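Local coordinates for DegV family protein (Streptococcus agalactiae, PDB 3LUP) that binds a fatty acid, captured as elaidic acid, and may take part in lipid transport or fatty acid metabolism, at residues R216-V221 against Y247-K252; D25-D30 against C77-E82. All blocks are in the same frame, centred on the assembly; numbering follows the deposited sequence.

Interaction 1: residues R216-V221 against Y247-K252; sequences RLAEIV and YNLLAK
Leu250 reaches out from helix 240-252 to meet Ala218 and Val221 of helix 210-224, a worked example of helix packing in which one leucine spans an alanine and a valine a turn apart. CB leaves the backbone across the line between the helices rather than straight at the partner, and neither CB nor CG approaches residues 216-221 closely; contact begins at the methyls. With CG anti to the carbonyl carbon (chi1 -71°), the side chain bends over so that its two methyls do the touching. Leu250 CD2 does most of it, lying 3.7 Å from Ala218 O and 3.8 Å from Ala218 CB, and reaching Val221 CB at 3.7 Å. The other branch, Leu250 CD1, lies 4.0 Å from Val221 CG2, and the two side chains cross at about a right angle.

Leu249 contributes differently: its CB comes 3.6 Å from Ala218 CB, a contact made by the root of the side chain. The small alanine suits the spacing, for the local axes approach to 9.1 Å while inclined at 43°. Beneath the pair lies the mixed sheet. Val221 touches Phe279 of strand 277-283, whereas Leu250 touches Leu259 of strand 259-263, and both meet Leu255. Helix 240-252 is the helical limb of a beta-alpha-beta crossover joining the parallel strands 230-236 and 259-263. Since the side-chain contacts between the segments are all aliphatic, apart from one methyl resting on the Ala218 carbonyl oxygen, the helices are held here by shape and by exclusion of water, not by directional bonds.

Interaction 2: residues D25-D30 against C77-E82; sequences DVYVLD and CQLEKE
Tyr27 and Leu79 make the apolar part of this contact, a methyl set over an aromatic face. Leu79 CD2 lies above one side of the tyrosine ring, 3.4 Å from Tyr27 CE2 and 3.5 Å from Tyr27 CZ, thus nearer the hydroxyl end than the root. The two side chains run past each other in opposite directions, each leaving its own backbone toward the other. Tyr27 holds CG anti to its carbonyl carbon (chi1 -57°), which carries the ring from the strand toward the end of the helix.

Strand 26-29 is an outer strand of the parallel four-stranded sheet, and helix 69-81 packs on that sheet before the chain enters strand 86-89, completing a beta-alpha-beta crossover that passes over strand 6-11. Leu79 accordingly also touches Ala7 and Ile9 of that intervening strand, while the tyrosine ring meets Leu75 one turn earlier in the helix.

The polar groups gather at the hydroxyl end of the ring. Glu82 OE1 stands 3.6 Å from Tyr27 OH, a neighbour rather than a bonded partner, with the carboxylate tilted 24° from the ring plane. The phenol is instead hydrogen-bonded to the hydroxyl of Tyr84, which also bonds Asp25 OD1. The second carboxylate oxygen, Glu82 OE2, receives a weak, nearly straight hydrogen bond from Gln78 NE2 at 3.4 Å.

In the fold
From the N terminus the chain forms strand 6-11 and then strand 26-29, and travels on through strand 33-34, helix 48-57 and strand 63-64 before helix 69-81 returns to strand 26-29; interaction 2 closes that loop of 46 residues within the parallel-sheet part of the fold. Much later, interaction 1 closes a shorter loop of 25 residues containing strand 230-236, and joins two neighbouring helices on the mixed sheet. The loops follow in series, neither nested nor crossed. The centres of interactions 1 and 2 are about 39 Å apart, on opposite sides of the chain's centre. The Val221 side chain in interaction 1 is about 10 Å from the bound elaidic acid.

Interaction 1: residues R216-V221 against Y247-K252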
loop_
_atom_site.group_PDB
_atom_site.type_symbol
_atom_site.label_atom_id
_atom_site.label_comp_id
_atom_site.label_asym_id
_atom_site.label_seq_id
_atom_site.Cartn_x
_atom_site.Cartn_y
_atom_site.Cartn_z
ATOM N N ARG A 216 -7.870 15.762 13.167
ATOM C CA ARG A 216 -8.579 15.674 11.899
ATOM C C ARG A 216 -8.542 14.263 11.264
ATOM O O ARG A 216 -9.542 13.810 10.727
ATOM C CB ARG A 216 -8.065 16.745 10.938
ATOM C CG ARG A 216 -8.947 16.977 9.732
ATOM C CD ARG A 216 -10.236 17.796 10.036
ATOM N NE ARG A 216 -11.192 17.566 8.949
ATOM C CZ ARG A 216 -12.136 16.623 8.953
ATOM N NH1 ARG A 216 -12.302 15.832 10.011
ATOM N NH2 ARG A 216 -12.934 16.474 7.903
ATOM N N LEU A 217 -7.412 13.562 11.339
ATOM C CA LEU A 217 -7.346 12.165 10.886
ATOM C C LEU A 217 -8.349 11.247 11.612
ATOM O O LEU A 217 -9.088 10.484 10.970
ATOM C CB LEU A 217 -5.930 11.600 11.044
ATOM C CG LEU A 217 -4.831 11.987 10.048
ATOM C CD1 LEU A 217 -3.536 11.383 10.523
ATOM C CD2 LEU A 217 -5.144 11.548 8.603
ATOM N N ALA A 218 -8.369 11.330 12.945
ATOM C CA ALA A 218 -9.332 10.574 13.753
ATOM C C ALA A 218 -10.772 10.876 13.361
ATOM O O ALA A 218 -11.581 9.965 13.255
ATOM C CB ALA A 218 -9.130 10.826 15.212
ATOM N N GLU A 219 -11.094 12.143 13.122
ATOM C CA GLU A 219 -12.444 12.496 12.680
ATOM C C GLU A 219 -12.780 11.893 11.318
ATOM O O GLU A 219 -13.913 11.446 11.090
ATOM C CB GLU A 219 -12.637 14.007 12.666
ATOM C CG GLU A 219 -12.806 14.607 14.057
ATOM C CD GLU A 219 -12.515 16.101 14.095
ATOM O OE1 GLU A 219 -12.561 16.754 13.023
ATOM O OE2 GLU A 219 -12.234 16.627 15.200
ATOM N N ILE A 220 -11.782 11.854 10.437
ATOM C CA ILE A 220 -11.956 11.344 9.081
ATOM C C ILE A 220 -12.233 9.849 9.094
ATOM O O ILE A 220 -13.098 9.374 8.357
ATOM C CB ILE A 220 -10.740 11.660 8.190
ATOM C CG1 ILE A 220 -10.681 13.159 7.883
ATOM C CG2 ILE A 220 -10.839 10.912 6.887
ATOM C CD1 ILE A 220 -9.436 13.611 7.162
ATOM N N VAL A 221 -11.507 9.115 9.936
ATOM C CA VAL A 221 -11.761 7.680 10.144
ATOM C C VAL A 221 -13.226 7.416 10.529
ATOM O O VAL A 221 -13.844 6.459 10.051
ATOM C CB VAL A 221 -10.862 7.087 11.262
ATOM C CG1 VAL A 221 -11.244 5.645 11.554
ATOM C CG2 VAL A 221 -9.403 7.160 10.892
ATOM N N TYR A 247 -3.929 6.587 17.658
ATOM C CA TYR A 247 -4.535 5.394 18.245
ATOM C C TYR A 247 -5.454 5.759 19.392
ATOM O O TYR A 247 -6.578 5.250 19.480
ATOM C CB TYR A 247 -3.457 4.436 18.750
ATOM C CG TYR A 247 -3.986 3.137 19.312
ATOM C CD1 TYR A 247 -4.171 2.019 18.489
ATOM C CD2 TYR A 247 -4.280 3.012 20.669
ATOM C CE1 TYR A 247 -4.647 0.826 19.000
ATOM C CE2 TYR A 247 -4.747 1.817 21.190
ATOM C CZ TYR A 247 -4.926 0.733 20.351
ATOM O OH TYR A 247 -5.400 -0.441 20.874
ATOM N N ASN A 248 -4.961 6.635 20.269
ATOM C CA ASN A 248 -5.737 7.112 21.412
ATOM C C ASN A 248 -6.936 7.932 20.981
ATOM O O ASN A 248 -8.023 7.721 21.492
ATOM C CB ASN A 248 -4.862 7.886 22.394
ATOM C CG ASN A 248 -3.790 7.015 23.025
ATOM O OD1 ASN A 248 -3.980 5.809 23.217
ATOM N ND2 ASN A 248 -2.648 7.620 23.342
ATOM N N LEU A 249 -6.746 8.836 20.021
ATOM C CA LEU A 249 -7.857 9.588 19.452
ATOM C C LEU A 249 -8.950 8.663 18.919
ATOM O O LEU A 249 -10.132 8.953 19.063
ATOM C CB LEU A 249 -7.379 10.512 18.331
ATOM C CG LEU A 249 -6.491 11.702 18.706
ATOM C CD1 LEU A 249 -5.790 12.280 17.454
ATOM C CD2 LEU A 249 -7.271 12.776 19.485
ATOM N N LEU A 250 -8.547 7.550 18.307
ATOM C CA LEU A 250 -9.477 6.557 17.783
ATOM C C LEU A 250 -9.999 5.616 18.864
ATOM O O LEU A 250 -11.107 5.091 18.756
ATOM C CB LEU A 250 -8.817 5.768 16.662
ATOM C CG LEU A 250 -8.616 6.565 15.373
ATOM C CD1 LEU A 250 -7.997 5.672 14.335
ATOM C CD2 LEU A 250 -9.939 7.119 14.865
ATOM N N ALA A 251 -9.196 5.409 19.903
ATOM C CA ALA A 251 -9.626 4.640 21.062
ATOM C C ALA A 251 -10.761 5.384 21.750
ATOM O O ALA A 251 -11.810 4.811 22.030
ATOM C CB ALA A 251 -8.456 4.414 22.030
ATOM N N LYS A 252 -10.545 6.674 21.991
ATOM C CA LYS A 252 -11.561 7.544 22.574
ATOM C C LYS A 252 -12.832 7.537 21.725
ATOM O O LYS A 252 -13.931 7.504 22.261
ATOM C CB LYS A 252 -11.043 8.982 22.758
ATOM C CG LYS A 252 -12.046 9.882 23.461
ATOM C CD LYS A 252 -11.534 11.279 23.753
ATOM C CE LYS A 252 -12.573 12.059 24.551
ATOM N NZ LYS A 252 -12.066 13.383 25.015
#

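Interaction 2: residues D25-D30 against C77-E82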
loop_
_atom_site.group_PDB
_atom_site.type_symbol
_atom_site.label_atom_id
_atom_site.label_comp_id
_atom_site.label_asym_id
_atom_site.label_seq_id
_atom_site.Cartn_x
_atom_site.Cartn_y
_atom_site.Cartn_z
ATOM N N ASP A 25 0.052 -20.309 -1.483
ATOM C CA ASP A 25 -0.505 -19.801 -2.729
ATOM C C ASP A 25 -0.255 -18.307 -2.898
ATOM O O ASP A 25 -0.775 -17.680 -3.825
ATOM C CB ASP A 25 -2.000 -20.110 -2.814
ATOM C CG ASP A 25 -2.295 -21.610 -2.820
ATOM O OD1 ASP A 25 -1.481 -22.384 -3.376
ATOM O OD2 ASP A 25 -3.357 -22.006 -2.279
ATOM N N VAL A 26 0.563 -17.752 -2.009
ATOM C CA VAL A 26 0.858 -16.322 -2.013
ATOM C C VAL A 26 2.273 -16.076 -2.529
ATOM O O VAL A 26 3.225 -16.619 -2.000
ATOM C CB VAL A 26 0.627 -15.678 -0.606
ATOM C CG1 VAL A 26 1.061 -14.233 -0.585
ATOM C CG2 VAL A 26 -0.840 -15.760 -0.217
ATOM N N TYR A 27 2.396 -15.278 -3.588
ATOM C CA TYR A 27 3.701 -14.937 -4.157
ATOM C C TYR A 27 3.948 -13.427 -4.097
ATOM O O TYR A 27 3.058 -12.629 -4.420
ATOM C CB TYR A 27 3.819 -15.491 -5.578
ATOM C CG TYR A 27 3.611 -16.987 -5.611
ATOM C CD1 TYR A 27 4.699 -17.861 -5.602
ATOM C CD2 TYR A 27 2.313 -17.534 -5.611
ATOM C CE1 TYR A 27 4.510 -19.246 -5.608
ATOM C CE2 TYR A 27 2.106 -18.915 -5.610
ATOM C CZ TYR A 27 3.212 -19.764 -5.609
ATOM O OH TYR A 27 3.019 -21.129 -5.619
ATOM N N VAL A 28 5.145 -13.045 -3.653
ATOM C CA VAL A 28 5.470 -11.642 -3.405
ATOM C C VAL A 28 6.661 -11.212 -4.231
ATOM O O VAL A 28 7.777 -11.701 -4.021
ATOM C CB VAL A 28 5.816 -11.340 -1.911
ATOM C CG1 VAL A 28 5.838 -9.853 -1.703
ATOM C CG2 VAL A 28 4.835 -11.980 -0.949
ATOM N N LEU A 29 6.415 -10.286 -5.150
ATOM C CA LEU A 29 7.460 -9.671 -5.970
ATOM C C LEU A 29 8.206 -8.599 -5.183
ATOM O O LEU A 29 7.572 -7.810 -4.482
ATOM C CB LEU A 29 6.829 -9.011 -7.197
ATOM C CG LEU A 29 6.548 -9.794 -8.473
ATOM C CD1 LEU A 29 6.220 -11.237 -8.188
ATOM C CD2 LEU A 29 5.424 -9.127 -9.262
ATOM N N ASP A 30 9.533 -8.549 -5.322
ATOM C CA ASP A 30 10.340 -7.533 -4.638
ATOM C C ASP A 30 10.391 -6.186 -5.350
ATOM O O ASP A 30 10.484 -6.116 -6.575
ATOM C CB ASP A 30 11.760 -8.037 -4.393
ATOM C CG ASP A 30 11.794 -9.293 -3.534
ATOM O OD1 ASP A 30 10.964 -9.427 -2.601
ATOM O OD2 ASP A 30 12.655 -10.159 -3.805
ATOM N N CYS A 77 4.564 -18.342 -15.622
ATOM C CA CYS A 77 4.874 -19.586 -16.309
ATOM C C CYS A 77 5.034 -20.732 -15.304
ATOM O O CYS A 77 4.449 -21.802 -15.481
ATOM C CB CYS A 77 6.130 -19.402 -17.164
ATOM S SG CYS A 77 6.715 -20.905 -17.953
ATOM N N GLN A 78 5.807 -20.486 -14.244
ATOM C CA GLN A 78 6.004 -21.441 -13.139
ATOM C C GLN A 78 4.688 -21.895 -12.477
ATOM O O GLN A 78 4.506 -23.076 -12.172
ATOM C CB GLN A 78 6.976 -20.857 -12.096
ATOM C CG GLN A 78 7.602 -21.879 -11.152
ATOM C CD GLN A 78 8.263 -23.070 -11.887
ATOM O OE1 GLN A 78 8.885 -22.901 -12.940
ATOM N NE2 GLN A 78 8.135 -24.275 -11.315
ATOM N N LEU A 79 3.773 -20.957 -12.267
ATOM C CA LEU A 79 2.472 -21.273 -11.681
ATOM C C LEU A 79 1.647 -22.182 -12.598
ATOM O O LEU A 79 1.031 -23.148 -12.137
ATOM C CB LEU A 79 1.710 -19.984 -11.330
ATOM C CG LEU A 79 2.329 -19.121 -10.217
ATOM C CD1 LEU A 79 1.843 -17.690 -10.265
ATOM C CD2 LEU A 79 2.058 -19.708 -8.866
ATOM N N GLU A 80 1.666 -21.876 -13.896
ATOM C CA GLU A 80 0.987 -22.677 -14.912
ATOM C C GLU A 80 1.421 -24.135 -14.870
ATOM O O GLU A 80 0.577 -25.026 -14.935
ATOM C CB GLU A 80 1.237 -22.088 -16.299
ATOM C CG GLU A 80 0.570 -22.799 -17.482
ATOM C CD GLU A 80 0.824 -22.061 -18.809
ATOM O OE1 GLU A 80 0.677 -20.806 -18.855
ATOM O OE2 GLU A 80 1.180 -22.729 -19.809
ATOM N N LYS A 81 2.729 -24.376 -14.766
ATOM C CA LYS A 81 3.236 -25.749 -14.682
ATOM C C LYS A 81 3.205 -26.342 -13.265
ATOM O O LYS A 81 3.321 -27.545 -13.083
ATOM C CB LYS A 81 4.599 -25.912 -15.365
ATOM C CG LYS A 81 5.665 -24.919 -14.988
ATOM C CD LYS A 81 6.736 -24.868 -16.083
ATOM C CE LYS A 81 8.080 -24.438 -15.511
ATOM N NZ LYS A 81 9.054 -23.979 -16.554
ATOM N N GLU A 82 3.006 -25.495 -12.269
ATOM C CA GLU A 82 2.803 -25.988 -10.923
ATOM C C GLU A 82 1.331 -26.425 -10.744
ATOM O O GLU A 82 0.944 -26.904 -9.666
ATOM C CB GLU A 82 3.245 -24.928 -9.904
ATOM C CG GLU A 82 4.270 -25.451 -8.928
ATOM C CD GLU A 82 5.236 -24.391 -8.400
ATOM O OE1 GLU A 82 4.782 -23.305 -7.944
ATOM O OE2 GLU A 82 6.465 -24.666 -8.420
#